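Local coordinates for protein PES4 (Saccharomyces cerevisiae S288C, PDB 6EZ7), which probably binds RNA, including poly(A), poly(U) and the 3' untranslated regions of mRNAs, and is represented here by its third RNA recognition motif, at residues N2-K7 against A44-K49; V25-S30 against Y48-D53. All blocks are in the same frame, centred on the assembly; numbering follows the deposited sequence.

Interaction 1: residues N2-K7 against A44-K49; sequences NSIFIK and AFVTYK
Ala-44 pairs with Ile-6 through two backbone hydrogen bonds, N-H to O each way. Its small methyl touches Leu-33 of the next strand and lies 4.0 Å from CB of Ile-6. Phe-45 follows on the other face of the sheet. A chi1 of 179° swings its ring toward strand 3-9, bringing CD1 to 3.4 Å from CE1 of Phe-5; the ring planes meet obliquely, at 42°, and CE1 and CZ rest against CB of Ser-3. Strands 42-48 and 3-9 are the antiparallel central pair of the RRM sheet and carry its RNP1 and RNP2 sequences; the two phenylalanines occupy positions where many RRMs stack aromatic rings on RNA bases, consistent with such a role here. Val-46, back on the inner face, exchanges two backbone hydrogen bonds with Ile-4, whose side chain lies alongside, and packs CG2 3.5 Å from CD1 of Ile-6 beneath helix 15-22, a place suited to branched aliphatics. Thr-47 OG1 meets Ser-3 OG at 2.8 Å. Tyr-48 gives a nearly straight N-H bond (178°) to Asn-2 O, while its O accepts Asn-2 ND2 at 2.9 Å; OD1 of the same amide accepts a hydrogen bond from Ser-51 OG. Ile-4 CD1 touches the tyrosine ring edge at CE2.

Interaction 2: residues V25-S30 against Y48-D53; sequences VGPIKS and YKNSSD
Tyr-48 reaches across to Val-25, Gly-26 and Pro-27 where two corners of the RRM fold meet: the turn leading from helix 15-22 into strand 28-33, and the one leading from strand 42-48 into helix 51-61. Its side chain starts beside the backbone of Pro-27, CB lying 4.0 Å from Pro-27 O. With CG beside its own N (chi1 -75°), the ring then runs along the turn. CD1 passes Pro-27 O, and CE1 comes to 3.5 Å from Gly-26 O, which sits at the ring edge in its plane; CE1 also meets Ile-28 CG1 at 3.7 Å. Asp-53 O lies over the centre of one face. Val-25 CG2 spans CE1 and OH, 3.2 Å from Tyr-48 OH, which is hydrogen-bonded to Phe-22 O. A tyrosine suits this place: its C-H edge sits beside carbonyl oxygens, Val-25 and Ile-28 supply apolar contacts, and the hydroxyl finds an acceptor.

Beside it, Gly-26 has no side chain, which lets the carboxylate lie close, Asp-53 OD2 3.2 Å from Gly-26 CA. The other oxygen, OD1, faces Val-25 O, an approach of two acceptors that Lys-56 NZ may ease: it is hydrogen-bonded to Val-25 O and makes a long, weak ion pair with Asp-53 OD1. Lys-49 N donates to Pro-27 O at 3.2 Å, its extended chain running past the proline ring. A water gives its two hydrogens to Pro-27 O and Asp-53 OD2 and accepts Asn-50 N at 2.8 Å.

From the N terminus the chain passes through strand 3-9 and helix 15-22, makes the turn into strand 28-33, and returns along strand 42-48 to helix 51-61. Interaction 1 closes the longer loop, 36 residues holding the first helix and edge strand 28-33. Interaction 2 closes 17 residues, chiefly the hairpin of strands 28-33 and 42-48. Residues 25-30 lie inside the span of interaction 1, so the shorter loop starts within the longer one, and the two share their closing end at Tyr-48 and Lys-49. Interaction 1 joins the central strands; interaction 2 ties the sheet corner to the start of the second helix, and Thr-47 O to Lys-29 N at 2.7 Å probably adds a hydrogen bond between them.

Interaction 1: residues N2-K7 against A44-K49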
ATOM      1  N   ASN A   2       6.096  -3.180  -9.537  1.00 30.67           N
ATOM      2  CA  ASN A   2       5.110  -4.060  -8.925  1.00 28.84           C
ATOM      3  C   ASN A   2       4.704  -3.580  -7.540  1.00 29.20           C
ATOM      4  O   ASN A   2       3.871  -4.202  -6.885  1.00 25.04           O
ATOM      5  CB  ASN A   2       5.653  -5.488  -8.826  1.00 32.55           C
ATOM      6  CG  ASN A   2       5.782  -6.156 -10.175  1.00 47.75           C
ATOM      7  OD1 ASN A   2       6.195  -5.534 -11.150  1.00 51.74           O
ATOM      8  ND2 ASN A   2       5.426  -7.434 -10.238  1.00 43.98           N
ATOM      9  N   SER A   3       5.293  -2.475  -7.090  1.00 31.16           N
ATOM     10  CA  SER A   3       5.159  -2.091  -5.687  1.00 29.49           C
ATOM     11  C   SER A   3       4.457  -0.760  -5.467  1.00 29.15           C
ATOM     12  O   SER A   3       4.586   0.167  -6.268  1.00 26.86           O
ATOM     13  CB  SER A   3       6.536  -2.049  -5.027  1.00 28.06           C
ATOM     14  OG  SER A   3       7.179  -3.305  -5.141  1.00 27.40           O
ATOM     15  N   ILE A   4       3.720  -0.677  -4.364  1.00 18.83           N
ATOM     16  CA  ILE A   4       3.034   0.548  -3.979  1.00 17.00           C
ATOM     17  C   ILE A   4       3.350   0.932  -2.542  1.00 23.74           C
ATOM     18  O   ILE A   4       3.774   0.099  -1.736  1.00 21.83           O
ATOM     19  CB  ILE A   4       1.503   0.414  -4.136  1.00 19.34           C
ATOM     20  CG1 ILE A   4       0.971  -0.710  -3.242  1.00 18.26           C
ATOM     21  CG2 ILE A   4       1.135   0.180  -5.593  1.00 19.05           C
ATOM     22  CD1 ILE A   4      -0.542  -0.856  -3.273  1.00 19.80           C
ATOM     23  N   PHE A   5       3.163   2.207  -2.229  1.00 25.21           N
ATOM     24  CA  PHE A   5       3.199   2.659  -0.847  1.00 18.38           C
ATOM     25  C   PHE A   5       1.782   2.954  -0.396  1.00 19.32           C
ATOM     26  O   PHE A   5       0.980   3.493  -1.157  1.00 18.49           O
ATOM     27  CB  PHE A   5       4.070   3.907  -0.684  1.00 22.31           C
ATOM     28  CG  PHE A   5       5.544   3.624  -0.667  1.00 23.55           C
ATOM     29  CD1 PHE A   5       6.101   2.852   0.337  1.00 22.73           C
ATOM     30  CD2 PHE A   5       6.376   4.151  -1.641  1.00 33.79           C
ATOM     31  CE1 PHE A   5       7.461   2.597   0.362  1.00 31.03           C
ATOM     32  CE2 PHE A   5       7.737   3.902  -1.620  1.00 33.40           C
ATOM     33  CZ  PHE A   5       8.276   3.121  -0.619  1.00 32.99           C
ATOM     34  N   ILE A   6       1.471   2.585   0.838  1.00 15.75           N
ATOM     35  CA  ILE A   6       0.186   2.921   1.431  1.00 16.65           C
ATOM     36  C   ILE A   6       0.451   3.729   2.682  1.00 24.08           C
ATOM     37  O   ILE A   6       1.106   3.249   3.606  1.00 19.32           O
ATOM     38  CB  ILE A   6      -0.630   1.672   1.779  1.00 20.51           C
ATOM     39  CG1 ILE A   6      -0.727   0.755   0.559  1.00 18.83           C
ATOM     40  CG2 ILE A   6      -2.006   2.061   2.289  1.00 17.17           C
ATOM     41  CD1 ILE A   6      -0.986  -0.678   0.918  1.00 20.37           C
ATOM     42  N   LYS A   7      -0.038   4.962   2.706  1.00 20.42           N
ATOM     43  CA  LYS A   7       0.229   5.843   3.832  1.00 23.27           C
ATOM     44  C   LYS A   7      -1.067   6.364   4.428  1.00 20.24           C
ATOM     45  O   LYS A   7      -2.145   6.127   3.885  1.00 22.04           O
ATOM     46  CB  LYS A   7       1.126   7.003   3.399  1.00 30.30           C
ATOM     47  CG  LYS A   7       2.381   6.555   2.660  1.00 41.20           C
ATOM     48  CD  LYS A   7       3.351   7.700   2.447  1.00 43.44           C
ATOM     49  CE  LYS A   7       4.208   7.934   3.676  1.00 50.55           C
ATOM     50  NZ  LYS A   7       5.367   8.816   3.366  1.00 55.14           N
ATOM     51  N   ALA A  44       2.786   1.322   4.632  1.00 18.79           N
ATOM     52  CA  ALA A  44       2.933  -0.040   4.154  1.00 21.68           C
ATOM     53  C   ALA A  44       3.583  -0.051   2.783  1.00 19.59           C
ATOM     54  O   ALA A  44       3.418   0.875   1.990  1.00 20.62           O
ATOM     55  CB  ALA A  44       1.583  -0.742   4.109  1.00 21.53           C
ATOM     56  N   PHE A  45       4.324  -1.115   2.520  1.00 19.94           N
ATOM     57  CA  PHE A  45       4.989  -1.310   1.245  1.00 19.69           C
ATOM     58  C   PHE A  45       4.529  -2.649   0.699  1.00 26.85           C
ATOM     59  O   PHE A  45       4.827  -3.695   1.276  1.00 26.99           O
ATOM     60  CB  PHE A  45       6.508  -1.253   1.425  1.00 18.62           C
ATOM     61  CG  PHE A  45       7.289  -1.465   0.161  1.00 31.38           C
ATOM     62  CD1 PHE A  45       7.234  -0.545  -0.871  1.00 33.46           C
ATOM     63  CD2 PHE A  45       8.111  -2.571   0.020  1.00 40.28           C
ATOM     64  CE1 PHE A  45       7.968  -0.737  -2.029  1.00 34.88           C
ATOM     65  CE2 PHE A  45       8.844  -2.768  -1.134  1.00 40.80           C
ATOM     66  CZ  PHE A  45       8.772  -1.849  -2.159  1.00 35.48           C
ATOM     67  N   VAL A  46       3.774  -2.608  -0.392  1.00 19.30           N
ATOM     68  CA  VAL A  46       3.162  -3.811  -0.943  1.00 18.32           C
ATOM     69  C   VAL A  46       3.687  -4.111  -2.331  1.00 23.76           C
ATOM     70  O   VAL A  46       3.696  -3.242  -3.207  1.00 21.03           O
ATOM     71  CB  VAL A  46       1.631  -3.685  -1.001  1.00 19.52           C
ATOM     72  CG1 VAL A  46       1.016  -4.913  -1.665  1.00 23.35           C
ATOM     73  CG2 VAL A  46       1.077  -3.504   0.394  1.00 19.80           C
ATOM     74  N   THR A  47       4.122  -5.349  -2.526  1.00 24.00           N
ATOM     75  CA  THR A  47       4.605  -5.788  -3.824  1.00 23.46           C
ATOM     76  C   THR A  47       3.675  -6.845  -4.411  1.00 20.12           C
ATOM     77  O   THR A  47       3.394  -7.863  -3.780  1.00 21.91           O
ATOM     78  CB  THR A  47       6.030  -6.346  -3.731  1.00 28.25           C
ATOM     79  OG1 THR A  47       6.908  -5.316  -3.261  1.00 27.88           O
ATOM     80  CG2 THR A  47       6.504  -6.810  -5.096  1.00 36.65           C
ATOM     81  N   TYR A  48       3.199  -6.589  -5.622  1.00 21.16           N
ATOM     82  CA  TYR A  48       2.311  -7.514  -6.308  1.00 19.82           C
ATOM     83  C   TYR A  48       3.084  -8.497  -7.176  1.00 22.14           C
ATOM     84  O   TYR A  48       4.160  -8.177  -7.681  1.00 27.97           O
ATOM     85  CB  TYR A  48       1.301  -6.741  -7.159  1.00 25.50           C
ATOM     86  CG  TYR A  48       0.218  -6.101  -6.325  1.00 23.15           C
ATOM     87  CD1 TYR A  48      -0.911  -6.820  -5.961  1.00 22.16           C
ATOM     88  CD2 TYR A  48       0.333  -4.790  -5.886  1.00 22.02           C
ATOM     89  CE1 TYR A  48      -1.902  -6.249  -5.187  1.00 19.95           C
ATOM     90  CE2 TYR A  48      -0.657  -4.205  -5.112  1.00 17.62           C
ATOM     91  CZ  TYR A  48      -1.773  -4.941  -4.770  1.00 20.03           C
ATOM     92  OH  TYR A  48      -2.761  -4.370  -4.002  1.00 20.13           O
ATOM     93  N   LYS A  49       2.536  -9.695  -7.344  1.00 29.73           N
ATOM     94  CA  LYS A  49       3.131 -10.672  -8.245  1.00 36.94           C
ATOM     95  C   LYS A  49       3.034 -10.171  -9.679  1.00 38.14           C
ATOM     96  O   LYS A  49       4.004 -10.227 -10.435  1.00 39.71           O
ATOM     97  CB  LYS A  49       2.451 -12.035  -8.102  1.00 39.83           C
ATOM     98  CG  LYS A  49       2.597 -12.651  -6.716  1.00 55.16           C
ATOM     99  CD  LYS A  49       2.204 -14.121  -6.706  1.00 62.58           C
ATOM    100  CE  LYS A  49       2.465 -14.751  -5.346  1.00 66.45           C
ATOM    101  NZ  LYS A  49       1.898 -16.124  -5.249  1.00 66.60           N
TER

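Interaction 2: residues V25-S30 against Y48-D53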
ATOM      1  N   VAL A  25      -7.266  -6.817  -5.744  1.00 26.54           N
ATOM      2  CA  VAL A  25      -6.888  -6.428  -7.099  1.00 30.97           C
ATOM      3  C   VAL A  25      -6.006  -7.478  -7.763  1.00 36.19           C
ATOM      4  O   VAL A  25      -5.876  -7.508  -8.988  1.00 41.45           O
ATOM      5  CB  VAL A  25      -6.149  -5.077  -7.113  1.00 36.37           C
ATOM      6  CG1 VAL A  25      -7.062  -3.972  -6.617  1.00 45.40           C
ATOM      7  CG2 VAL A  25      -4.912  -5.151  -6.262  1.00 31.27           C
ATOM      8  N   GLY A  26      -5.403  -8.341  -6.953  1.00 27.59           N
ATOM      9  CA  GLY A  26      -4.517  -9.370  -7.465  1.00 22.74           C
ATOM     10  C   GLY A  26      -3.630  -9.925  -6.371  1.00 26.34           C
ATOM     11  O   GLY A  26      -3.566  -9.355  -5.284  1.00 26.89           O
ATOM     12  N   PRO A  27      -2.941 -11.041  -6.655  1.00 28.93           N
ATOM     13  CA  PRO A  27      -2.096 -11.742  -5.682  1.00 30.22           C
ATOM     14  C   PRO A  27      -0.958 -10.870  -5.166  1.00 32.69           C
ATOM     15  O   PRO A  27      -0.252 -10.246  -5.956  1.00 29.50           O
ATOM     16  CB  PRO A  27      -1.542 -12.930  -6.479  1.00 26.71           C
ATOM     17  CG  PRO A  27      -2.454 -13.075  -7.656  1.00 39.24           C
ATOM     18  CD  PRO A  27      -2.911 -11.690  -7.978  1.00 35.27           C
ATOM     19  N   ILE A  28      -0.778 -10.838  -3.854  1.00 35.44           N
ATOM     20  CA  ILE A  28       0.291 -10.051  -3.257  1.00 32.46           C
ATOM     21  C   ILE A  28       1.543 -10.896  -3.042  1.00 31.84           C
ATOM     22  O   ILE A  28       1.485 -11.971  -2.443  1.00 31.65           O
ATOM     23  CB  ILE A  28      -0.150  -9.438  -1.920  1.00 27.24           C
ATOM     24  CG1 ILE A  28      -1.199  -8.351  -2.165  1.00 24.93           C
ATOM     25  CG2 ILE A  28       1.045  -8.854  -1.187  1.00 33.23           C
ATOM     26  CD1 ILE A  28      -1.843  -7.819  -0.899  1.00 25.41           C
ATOM     27  N   LYS A  29       2.674 -10.402  -3.535  1.00 30.20           N
ATOM     28  CA  LYS A  29       3.942 -11.107  -3.394  1.00 30.87           C
ATOM     29  C   LYS A  29       4.526 -10.922  -1.996  1.00 35.95           C
ATOM     30  O   LYS A  29       4.927 -11.891  -1.349  1.00 37.62           O
ATOM     31  CB  LYS A  29       4.939 -10.623  -4.451  1.00 26.22           C
ATOM     32  CG  LYS A  29       6.140 -11.532  -4.636  1.00 42.35           C
ATOM     33  CD  LYS A  29       7.034 -11.048  -5.767  1.00 49.72           C
ATOM     34  CE  LYS A  29       8.303 -10.403  -5.232  1.00 59.88           C
ATOM     35  NZ  LYS A  29       9.416 -10.465  -6.222  1.00 62.62           N
ATOM     36  N   SER A  30       4.566  -9.678  -1.532  1.00 31.88           N
ATOM     37  CA  SER A  30       5.120  -9.381  -0.217  1.00 28.65           C
ATOM     38  C   SER A  30       4.531  -8.102   0.364  1.00 30.04           C
ATOM     39  O   SER A  30       4.086  -7.219  -0.370  1.00 26.71           O
ATOM     40  CB  SER A  30       6.645  -9.270  -0.287  1.00 37.91           C
ATOM     41  OG  SER A  30       7.044  -8.231  -1.164  1.00 45.18           O
ATOM     42  N   TYR A  48       3.199  -6.589  -5.622  1.00 21.16           N
ATOM     43  CA  TYR A  48       2.311  -7.514  -6.308  1.00 19.82           C
ATOM     44  C   TYR A  48       3.084  -8.497  -7.176  1.00 22.14           C
ATOM     45  O   TYR A  48       4.160  -8.177  -7.681  1.00 27.97           O
ATOM     46  CB  TYR A  48       1.301  -6.741  -7.159  1.00 25.50           C
ATOM     47  CG  TYR A  48       0.218  -6.101  -6.325  1.00 23.15           C
ATOM     48  CD1 TYR A  48      -0.911  -6.820  -5.961  1.00 22.16           C
ATOM     49  CD2 TYR A  48       0.333  -4.790  -5.886  1.00 22.02           C
ATOM     50  CE1 TYR A  48      -1.902  -6.249  -5.187  1.00 19.95           C
ATOM     51  CE2 TYR A  48      -0.657  -4.205  -5.112  1.00 17.62           C
ATOM     52  CZ  TYR A  48      -1.773  -4.941  -4.770  1.00 20.03           C
ATOM     53  OH  TYR A  48      -2.761  -4.370  -4.002  1.00 20.13           O
ATOM     54  N   LYS A  49       2.536  -9.695  -7.344  1.00 29.73           N
ATOM     55  CA  LYS A  49       3.131 -10.672  -8.245  1.00 36.94           C
ATOM     56  C   LYS A  49       3.034 -10.171  -9.679  1.00 38.14           C
ATOM     57  O   LYS A  49       4.004 -10.227 -10.435  1.00 39.71           O
ATOM     58  CB  LYS A  49       2.451 -12.035  -8.102  1.00 39.83           C
ATOM     59  CG  LYS A  49       2.597 -12.651  -6.716  1.00 55.16           C
ATOM     60  CD  LYS A  49       2.204 -14.121  -6.706  1.00 62.58           C
ATOM     61  CE  LYS A  49       2.465 -14.751  -5.346  1.00 66.45           C
ATOM     62  NZ  LYS A  49       1.898 -16.124  -5.249  1.00 66.60           N
ATOM     63  N   ASN A  50       1.858  -9.665 -10.040  1.00 28.14           N
ATOM     64  CA  ASN A  50       1.621  -9.146 -11.379  1.00 31.45           C
ATOM     65  C   ASN A  50       1.668  -7.625 -11.396  1.00 32.21           C
ATOM     66  O   ASN A  50       0.946  -6.964 -10.650  1.00 31.94           O
ATOM     67  CB  ASN A  50       0.274  -9.641 -11.910  1.00 36.42           C
ATOM     68  CG  ASN A  50       0.185 -11.154 -11.944  1.00 49.65           C
ATOM     69  OD1 ASN A  50       1.070 -11.827 -12.475  1.00 55.67           O
ATOM     70  ND2 ASN A  50      -0.881 -11.698 -11.366  1.00 55.41           N
ATOM     71  N   SER A  51       2.523  -7.079 -12.255  1.00 37.27           N
ATOM     72  CA  SER A  51       2.753  -5.639 -12.325  1.00 38.01           C
ATOM     73  C   SER A  51       1.466  -4.850 -12.545  1.00 41.67           C
ATOM     74  O   SER A  51       1.299  -3.759 -11.999  1.00 39.77           O
ATOM     75  CB  SER A  51       3.748  -5.321 -13.442  1.00 47.18           C
ATOM     76  OG  SER A  51       4.880  -6.169 -13.369  1.00 55.81           O
ATOM     77  N   SER A  52       0.558  -5.412 -13.337  1.00 36.37           N
ATOM     78  CA  SER A  52      -0.688  -4.731 -13.680  1.00 44.49           C
ATOM     79  C   SER A  52      -1.547  -4.463 -12.448  1.00 37.25           C
ATOM     80  O   SER A  52      -2.305  -3.495 -12.410  1.00 36.96           O
ATOM     81  CB  SER A  52      -1.479  -5.544 -14.710  1.00 51.30           C
ATOM     82  OG  SER A  52      -1.818  -6.825 -14.210  1.00 61.67           O
ATOM     83  N   ASP A  53      -1.411  -5.316 -11.439  1.00 33.49           N
ATOM     84  CA  ASP A  53      -2.237  -5.213 -10.242  1.00 29.79           C
ATOM     85  C   ASP A  53      -1.848  -4.032  -9.354  1.00 31.10           C
ATOM     86  O   ASP A  53      -2.692  -3.486  -8.642  1.00 26.19           O
ATOM     87  CB  ASP A  53      -2.173  -6.517  -9.446  1.00 25.16           C
ATOM     88  CG  ASP A  53      -2.783  -7.686 -10.199  1.00 35.26           C
ATOM     89  OD1 ASP A  53      -3.609  -7.441 -11.108  1.00 42.01           O
ATOM     90  OD2 ASP A  53      -2.445  -8.847  -9.887  1.00 36.25           O
TER
HETATM   91  O   HOH W   1      -0.517  -9.579  -8.551  1.00 32.03           O